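Local coordinates for protein endonuclease V (Streptomyces avermitilis, PDB 3GOC) that probably repairs deaminated bases in DNA by cutting the second phosphodiester bond 3' to a deoxyinosine, with magnesium as cofactor, at residues R18-Q21 against D22-G26. Numbering follows the deposited sequence.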
ATOM      1  N   ARG A  18     -23.351   1.507  26.066  1.00  8.98           N
ATOM      2  CA  ARG A  18     -23.291   2.751  25.310  1.00  8.63           C
ATOM      3  C   ARG A  18     -22.481   3.788  26.084  1.00  7.72           C
ATOM      4  O   ARG A  18     -21.746   4.580  25.491  1.00  9.89           O
ATOM      5  CB  ARG A  18     -24.694   3.297  25.032  1.00 12.23           C
ATOM      6  CG  ARG A  18     -25.503   2.456  24.056  1.00 13.58           C
ATOM      7  CD  ARG A  18     -26.688   3.250  23.525  1.00 13.85           C
ATOM      8  NE  ARG A  18     -27.566   3.699  24.603  1.00 16.81           N
ATOM      9  CZ  ARG A  18     -28.574   2.986  25.093  1.00 16.75           C
ATOM     10  NH1 ARG A  18     -29.309   3.470  26.081  1.00 17.94           N
ATOM     11  NH2 ARG A  18     -28.860   1.797  24.581  1.00 15.16           N
ATOM     12  N   ALA A  19     -22.610   3.777  27.407  1.00  9.66           N
ATOM     13  CA  ALA A  19     -21.871   4.717  28.244  1.00 10.88           C
ATOM     14  C   ALA A  19     -20.372   4.462  28.108  1.00  9.37           C
ATOM     15  O   ALA A  19     -19.582   5.405  28.078  1.00 10.49           O
ATOM     16  CB  ALA A  19     -22.308   4.581  29.701  1.00  8.42           C
ATOM     17  N   VAL A  20     -19.984   3.192  28.025  1.00  8.61           N
ATOM     18  CA  VAL A  20     -18.573   2.844  27.872  1.00  6.52           C
ATOM     19  C   VAL A  20     -18.085   3.370  26.526  1.00  8.19           C
ATOM     20  O   VAL A  20     -16.997   3.935  26.428  1.00  8.53           O
ATOM     21  CB  VAL A  20     -18.343   1.305  27.945  1.00  6.88           C
ATOM     22  CG1 VAL A  20     -16.900   0.967  27.567  1.00 10.31           C
ATOM     23  CG2 VAL A  20     -18.642   0.796  29.350  1.00  9.52           C
ATOM     24  N   GLN A  21     -18.895   3.196  25.487  1.00  8.54           N
ATOM     25  CA  GLN A  21     -18.513   3.674  24.161  1.00  6.50           C
ATOM     26  C   GLN A  21     -18.304   5.183  24.144  1.00  8.70           C
ATOM     27  O   GLN A  21     -17.313   5.665  23.602  1.00 13.06           O
ATOM     28  CB  GLN A  21     -19.579   3.307  23.127  1.00  9.66           C
ATOM     29  CG  GLN A  21     -19.802   1.813  22.960  1.00  7.04           C
ATOM     30  CD  GLN A  21     -20.803   1.508  21.865  1.00  7.49           C
ATOM     31  OE1 GLN A  21     -21.872   2.111  21.810  1.00  9.22           O
ATOM     32  NE2 GLN A  21     -20.472   0.556  20.996  1.00  8.51           N
ATOM     33  N   ASP A  22     -19.235   5.928  24.730  1.00 12.33           N
ATOM     34  CA  ASP A  22     -19.106   7.381  24.735  1.00 16.63           C
ATOM     35  C   ASP A  22     -17.912   7.859  25.557  1.00 18.61           C
ATOM     36  O   ASP A  22     -17.323   8.898  25.260  1.00 22.35           O
ATOM     37  CB  ASP A  22     -20.391   8.039  25.248  1.00 16.74           C
ATOM     38  CG  ASP A  22     -21.572   7.813  24.320  1.00 17.09           C
ATOM     39  OD1 ASP A  22     -21.350   7.624  23.104  1.00 22.79           O
ATOM     40  OD2 ASP A  22     -22.721   7.842  24.803  1.00 17.84           O
ATOM     41  N   GLU A  23     -17.549   7.098  26.583  1.00 12.11           N
ATOM     42  CA  GLU A  23     -16.426   7.464  27.434  1.00 11.83           C
ATOM     43  C   GLU A  23     -15.080   7.112  26.800  1.00 18.78           C
ATOM     44  O   GLU A  23     -14.145   7.915  26.834  1.00 18.93           O
ATOM     45  CB  GLU A  23     -16.569   6.782  28.794  1.00 15.70           C
ATOM     46  CG  GLU A  23     -17.801   7.250  29.564  1.00 18.39           C
ATOM     47  CD  GLU A  23     -18.196   6.316  30.695  1.00 27.67           C
ATOM     48  OE1 GLU A  23     -19.193   6.607  31.393  1.00 32.20           O
ATOM     49  OE2 GLU A  23     -17.517   5.286  30.887  1.00 33.04           O
ATOM     50  N   LEU A  24     -14.986   5.923  26.213  1.00 12.45           N
ATOM     51  CA  LEU A  24     -13.744   5.482  25.585  1.00 13.41           C
ATOM     52  C   LEU A  24     -13.459   6.140  24.235  1.00 15.35           C
ATOM     53  O   LEU A  24     -12.305   6.205  23.806  1.00 17.70           O
ATOM     54  CB  LEU A  24     -13.744   3.958  25.415  1.00 14.13           C
ATOM     55  CG  LEU A  24     -13.658   3.108  26.688  1.00 13.80           C
ATOM     56  CD1 LEU A  24     -13.654   1.632  26.316  1.00 18.32           C
ATOM     57  CD2 LEU A  24     -12.394   3.467  27.464  1.00 16.10           C
ATOM     58  N   ARG A  25     -14.500   6.630  23.570  1.00 15.28           N
ATOM     59  CA  ARG A  25     -14.332   7.267  22.268  1.00 16.28           C
ATOM     60  C   ARG A  25     -13.426   8.486  22.385  1.00 21.55           C
ATOM     61  O   ARG A  25     -12.758   8.867  21.425  1.00 19.65           O
ATOM     62  CB  ARG A  25     -15.684   7.697  21.700  1.00 17.37           C
ATOM     63  CG  ARG A  25     -15.642   8.052  20.223  1.00 26.47           C
ATOM     64  CD  ARG A  25     -16.702   9.083  19.868  1.00 35.65           C
ATOM     65  NE  ARG A  25     -17.997   8.777  20.473  1.00 39.13           N
ATOM     66  CZ  ARG A  25     -19.090   9.513  20.304  1.00 38.86           C
ATOM     67  NH1 ARG A  25     -20.224   9.162  20.895  1.00 41.60           N
ATOM     68  NH2 ARG A  25     -19.049  10.597  19.541  1.00 37.78           N
ATOM     69  N   GLY A  26     -13.411   9.093  23.569  1.00 17.94           N
ATOM     70  CA  GLY A  26     -12.587  10.266  23.795  1.00 19.71           C
ATOM     71  C   GLY A  26     -11.098   9.975  23.788  1.00 20.04           C
ATOM     72  O   GLY A  26     -10.281  10.895  23.794  1.00 18.07           O
TER
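Val20 and Leu24, one helical turn apart, lie side by side and point the same way, with Val20 CG1 3.5 Å from Leu24 CD1. The first torsion of Val20 explains the touch: CG1 is anti to the backbone N (chi1 171°), on the carbonyl side, and it is this branch that meets Leu24 CD1. Beyond this pair, Leu24 packs on Phe124 and on His129 and Leu133 of helix 126-134, which places this flank against that helix and the loop before it. Underneath runs the i to i+4 ladder of an alpha helix, in the C-terminal part of the helix that spans 14-24. Its straightest rung joins Leu24 N to Val20 O at 2.8 Å, with an N-H...O angle of 166°; Asp22 N meets Arg18 O at 2.9 Å, and Arg25 N reaches Gln21 O at 3.0 Å with a more bent approach. Helix 14-24 rides on the surface of this RNase H-like domain, away from the magnesium sites. The Glu23 side chain, extended beyond CG, runs back past the Ala19 carbonyl, its CG 3.0 Å from Ala19 O. On another flank, Asp22 and Arg25 form an i to i+3 salt bridge, Arg25 NH1 lying 2.9 Å from Asp22 OD1. The carboxylate oxygen sits at the edge of the guanidinium, near its plane, whereas NH1 comes to the carboxylate from above its plane, 39° out. A bend at the third torsion folds the arginine back toward the aspartate. Were Asp22, whose OD1 also forms a salt bridge with Arg122 NE, replaced by an alanine, both arginines would probably lose their shared carboxylate, and the Arg25 guanidinium would be likely to turn more freely. Gln21, buried and extended beyond CG, sends NE2 to the carbonyl oxygen of Gly87 while its side chain packs on Leu88 and Phe91.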